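Local coordinates for protein 5-ketofructose reductase (Gluconobacter sp., PDB 7COK) that reduces 5-ketofructose and belongs to the shikimate dehydrogenase family, probably using a nicotinamide cofactor, at residues A144-A158 with I168-W181. Residues are numbered along the deposited sequence; the frame is centred on the assembly and turned at random.
Sequences ALAGAAHITIVNRDA and INDKTEATGEAQAW
Trp181 lays one face of its indole against Val154, whose CG1 stands over the five-membered ring, 4.1 Å from its centroid and 28° off the normal, in a CH-pi contact. With CG anti to the backbone N, chi1 -160° sends the indole across the end of strand 150-155, over Val154; its NE1 is held by Pro210 O, while Leu130 and Pro209 also touch its side chain. Arg156 passes at about a right angle to Trp181 and sets a guanidinium face over Trp181 O, with NH1 3.6 Å away. On the face shared with Val154, the His150 ring turns an edge to Glu177, whose OE2 comes within 3.0 Å of His150 CE1; imidazole and carboxylate planes are 77° apart, and NE2 is too poorly angled for a hydrogen bond. The extended Glu177 chain runs alongside Thr152, and Gln179 NE2 reaches its OE1 at an unusually short, hence doubtful, 2.5 Å. Strands 150-155 and 175-180 run parallel, joined by helix 158-171 in a beta-alpha-beta crossover of the Rossmann-type domain; 175-180 is the outermost strand within the chain. Alternating backbone bonds from Thr175 N to Ala149 O through Trp181 N to Asn155 O zip them together. On the helix-covered face Ile151 CD1 approaches Ile168 CG2 and Ala174 CB. The backbone of Gly176 lies close against Ile168 and is gripped twice by the Asn169 amide: OD1 takes its N-H at 2.7 Å, and ND2 donates to its O. Ahead of the strands, Ala144 CB meets Ala174 CB at 3.8 Å and the side chain of Thr172, whose OG1 donates to Ile168 O and accepts from Ala174 N in an ST turn. A water bridges Ala144 O and Glu173 N.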
# COMPACT_ATOMS: atom_id res chain seq x y z
N ALA A 144 -10.68 19.70 27.61
CA ALA A 144 -9.96 20.06 28.82
C ALA A 144 -8.60 20.67 28.50
O ALA A 144 -8.29 21.73 29.03
CB ALA A 144 -9.80 18.85 29.72
N LEU A 145 -7.82 20.04 27.62
CA LEU A 145 -6.52 20.60 27.18
C LEU A 145 -6.67 21.92 26.43
O LEU A 145 -5.75 22.76 26.44
CB LEU A 145 -5.71 19.59 26.37
CG LEU A 145 -5.29 18.30 27.09
CD1 LEU A 145 -4.55 17.43 26.09
CD2 LEU A 145 -4.48 18.55 28.36
N ALA A 146 -7.82 22.13 25.81
CA ALA A 146 -8.09 23.36 25.08
C ALA A 146 -8.71 24.46 25.96
O ALA A 146 -9.18 25.48 25.42
CB ALA A 146 -8.98 23.07 23.90
N GLY A 147 -8.78 24.21 27.27
CA GLY A 147 -9.19 25.22 28.23
C GLY A 147 -10.64 25.26 28.66
O GLY A 147 -11.05 26.23 29.31
N ALA A 148 -11.43 24.23 28.35
CA ALA A 148 -12.81 24.19 28.85
C ALA A 148 -12.86 24.27 30.38
O ALA A 148 -11.97 23.76 31.06
CB ALA A 148 -13.57 22.97 28.34
N ALA A 149 -13.88 24.94 30.90
CA ALA A 149 -13.97 25.13 32.36
C ALA A 149 -14.55 23.92 33.09
O ALA A 149 -14.08 23.53 34.18
CB ALA A 149 -14.76 26.39 32.69
N HIS A 150 -15.57 23.31 32.49
CA HIS A 150 -16.39 22.33 33.17
C HIS A 150 -16.96 21.34 32.18
O HIS A 150 -17.53 21.73 31.16
CB HIS A 150 -17.53 23.02 33.94
CG HIS A 150 -18.21 22.12 34.92
ND1 HIS A 150 -19.20 21.24 34.55
CD2 HIS A 150 -18.02 21.94 36.25
CE1 HIS A 150 -19.59 20.55 35.61
NE2 HIS A 150 -18.90 20.97 36.65
N ILE A 151 -16.79 20.05 32.49
CA ILE A 151 -17.23 18.99 31.60
C ILE A 151 -18.05 18.00 32.40
O ILE A 151 -17.56 17.41 33.36
CB ILE A 151 -16.07 18.28 30.86
CG1 ILE A 151 -15.26 19.28 30.03
CG2 ILE A 151 -16.60 17.18 29.92
CD1 ILE A 151 -13.86 18.82 29.65
N THR A 152 -19.29 17.81 31.96
CA THR A 152 -20.23 16.88 32.60
C THR A 152 -20.38 15.71 31.64
O THR A 152 -20.67 15.92 30.46
CB THR A 152 -21.62 17.52 32.87
OG1 THR A 152 -21.48 18.63 33.76
CG2 THR A 152 -22.57 16.50 33.54
N ILE A 153 -20.15 14.49 32.14
CA ILE A 153 -20.27 13.28 31.33
C ILE A 153 -21.49 12.53 31.84
O ILE A 153 -21.61 12.30 33.04
CB ILE A 153 -19.00 12.40 31.37
CG1 ILE A 153 -17.77 13.21 30.95
CG2 ILE A 153 -19.15 11.23 30.42
CD1 ILE A 153 -17.02 13.87 32.09
N VAL A 154 -22.42 12.23 30.94
CA VAL A 154 -23.74 11.67 31.26
C VAL A 154 -23.80 10.27 30.67
O VAL A 154 -23.53 10.05 29.48
CB VAL A 154 -24.91 12.58 30.74
CG1 VAL A 154 -26.27 12.10 31.23
CG2 VAL A 154 -24.74 14.01 31.21
N ASN A 155 -24.06 9.29 31.52
CA ASN A 155 -24.08 7.90 31.08
C ASN A 155 -25.01 7.08 31.95
O ASN A 155 -25.13 7.34 33.14
CB ASN A 155 -22.66 7.32 31.16
CG ASN A 155 -22.45 6.13 30.23
OD1 ASN A 155 -22.70 6.21 29.03
ND2 ASN A 155 -21.97 5.02 30.80
N ARG A 156 -25.69 6.10 31.36
CA ARG A 156 -26.57 5.23 32.15
C ARG A 156 -25.74 4.52 33.21
O ARG A 156 -26.16 4.47 34.35
CB ARG A 156 -27.33 4.25 31.26
CG ARG A 156 -28.35 4.91 30.36
CD ARG A 156 -29.35 3.89 29.82
NE ARG A 156 -30.28 3.41 30.85
CZ ARG A 156 -31.38 4.05 31.26
NH1 ARG A 156 -31.73 5.23 30.75
NH2 ARG A 156 -32.13 3.51 32.20
N ASP A 157 -24.56 4.02 32.84
CA ASP A 157 -23.62 3.49 33.83
C ASP A 157 -22.72 4.64 34.24
O ASP A 157 -21.72 4.94 33.58
CB ASP A 157 -22.82 2.32 33.25
CG ASP A 157 -21.79 1.76 34.23
OD1 ASP A 157 -21.62 2.33 35.33
OD2 ASP A 157 -21.13 0.77 33.88
N ALA A 158 -23.10 5.29 35.34
CA ALA A 158 -22.44 6.50 35.84
C ALA A 158 -20.99 6.27 36.23
O ALA A 158 -20.19 7.20 36.14
CB ALA A 158 -23.21 7.10 37.01
N ILE A 168 -10.34 13.93 34.03
CA ILE A 168 -10.33 15.36 33.80
C ILE A 168 -9.84 16.11 35.04
O ILE A 168 -8.93 16.92 34.94
CB ILE A 168 -11.70 15.85 33.26
CG1 ILE A 168 -12.06 15.18 31.91
CG2 ILE A 168 -11.75 17.37 33.19
CD1 ILE A 168 -10.98 15.18 30.84
N ASN A 169 -10.40 15.79 36.20
CA ASN A 169 -9.99 16.45 37.45
C ASN A 169 -8.54 16.18 37.83
O ASN A 169 -7.86 17.10 38.28
CB ASN A 169 -10.90 16.01 38.60
CG ASN A 169 -12.32 16.51 38.44
OD1 ASN A 169 -12.54 17.66 38.09
ND2 ASN A 169 -13.28 15.64 38.70
N ASP A 170 -8.09 14.95 37.60
CA ASP A 170 -6.75 14.51 38.02
C ASP A 170 -5.63 14.97 37.11
O ASP A 170 -4.49 15.16 37.56
CB ASP A 170 -6.69 13.00 38.13
CG ASP A 170 -7.59 12.44 39.20
OD1 ASP A 170 -8.06 13.23 40.05
OD2 ASP A 170 -7.82 11.21 39.19
N LYS A 171 -5.94 15.12 35.82
CA LYS A 171 -4.91 15.36 34.82
C LYS A 171 -5.02 16.66 34.05
O LYS A 171 -4.18 16.93 33.19
CB LYS A 171 -4.80 14.17 33.85
CG LYS A 171 -4.40 12.83 34.47
CD LYS A 171 -3.12 12.91 35.30
CE LYS A 171 -1.90 13.32 34.48
NZ LYS A 171 -0.82 13.78 35.40
N THR A 172 -6.04 17.47 34.33
CA THR A 172 -6.27 18.72 33.59
C THR A 172 -6.68 19.86 34.51
O THR A 172 -6.92 19.65 35.70
CB THR A 172 -7.31 18.55 32.45
OG1 THR A 172 -8.64 18.79 32.93
CG2 THR A 172 -7.25 17.15 31.79
N GLU A 173 -6.75 21.06 33.95
CA GLU A 173 -7.19 22.25 34.70
C GLU A 173 -8.71 22.37 34.77
O GLU A 173 -9.24 23.13 35.57
CB GLU A 173 -6.57 23.52 34.11
CG GLU A 173 -5.05 23.51 34.01
CD GLU A 173 -4.34 22.89 35.20
OE1 GLU A 173 -3.73 21.81 35.02
OE2 GLU A 173 -4.39 23.45 36.31
N ALA A 174 -9.39 21.59 33.93
CA ALA A 174 -10.85 21.57 33.84
C ALA A 174 -11.45 20.79 34.99
O ALA A 174 -10.82 19.89 35.54
CB ALA A 174 -11.29 20.97 32.50
N THR A 175 -12.67 21.17 35.35
CA THR A 175 -13.47 20.41 36.31
C THR A 175 -14.31 19.38 35.56
O THR A 175 -14.99 19.71 34.60
CB THR A 175 -14.37 21.34 37.15
OG1 THR A 175 -13.52 22.27 37.86
CG2 THR A 175 -15.21 20.55 38.15
N GLY A 176 -14.23 18.13 36.00
CA GLY A 176 -15.05 17.04 35.47
C GLY A 176 -16.09 16.58 36.46
O GLY A 176 -15.81 16.50 37.66
N GLU A 177 -17.28 16.25 35.96
CA GLU A 177 -18.42 15.81 36.77
C GLU A 177 -19.13 14.69 36.03
O GLU A 177 -19.29 14.76 34.80
CB GLU A 177 -19.39 16.97 36.94
CG GLU A 177 -20.54 16.70 37.92
CD GLU A 177 -21.64 17.75 37.84
OE1 GLU A 177 -22.76 17.47 38.30
OE2 GLU A 177 -21.39 18.86 37.34
N ALA A 178 -19.55 13.66 36.76
CA ALA A 178 -20.34 12.57 36.20
C ALA A 178 -21.78 12.61 36.68
O ALA A 178 -22.06 12.94 37.83
CB ALA A 178 -19.73 11.23 36.58
N GLN A 179 -22.70 12.27 35.78
CA GLN A 179 -24.13 12.21 36.13
C GLN A 179 -24.74 10.96 35.52
O GLN A 179 -24.54 10.66 34.34
CB GLN A 179 -24.90 13.46 35.64
CG GLN A 179 -24.54 14.74 36.39
CD GLN A 179 -25.13 14.82 37.80
OE1 GLN A 179 -26.13 14.17 38.13
NE2 GLN A 179 -24.51 15.65 38.63
N ALA A 180 -25.51 10.23 36.33
CA ALA A 180 -26.25 9.08 35.84
C ALA A 180 -27.35 9.59 34.93
O ALA A 180 -27.95 10.66 35.19
CB ALA A 180 -26.85 8.29 37.00
N TRP A 181 -27.59 8.84 33.86
CA TRP A 181 -28.59 9.20 32.85
C TRP A 181 -29.86 8.43 33.16
O TRP A 181 -29.88 7.19 33.10
CB TRP A 181 -28.07 8.81 31.47
CG TRP A 181 -28.73 9.51 30.33
CD1 TRP A 181 -29.93 10.16 30.32
CD2 TRP A 181 -28.22 9.57 29.00
NE1 TRP A 181 -30.19 10.66 29.07
CE2 TRP A 181 -29.16 10.31 28.24
CE3 TRP A 181 -27.05 9.11 28.39
CZ2 TRP A 181 -28.95 10.59 26.87
CZ3 TRP A 181 -26.85 9.38 27.03
CH2 TRP A 181 -27.80 10.11 26.29
O HOH W 1 -6.10 21.16 30.95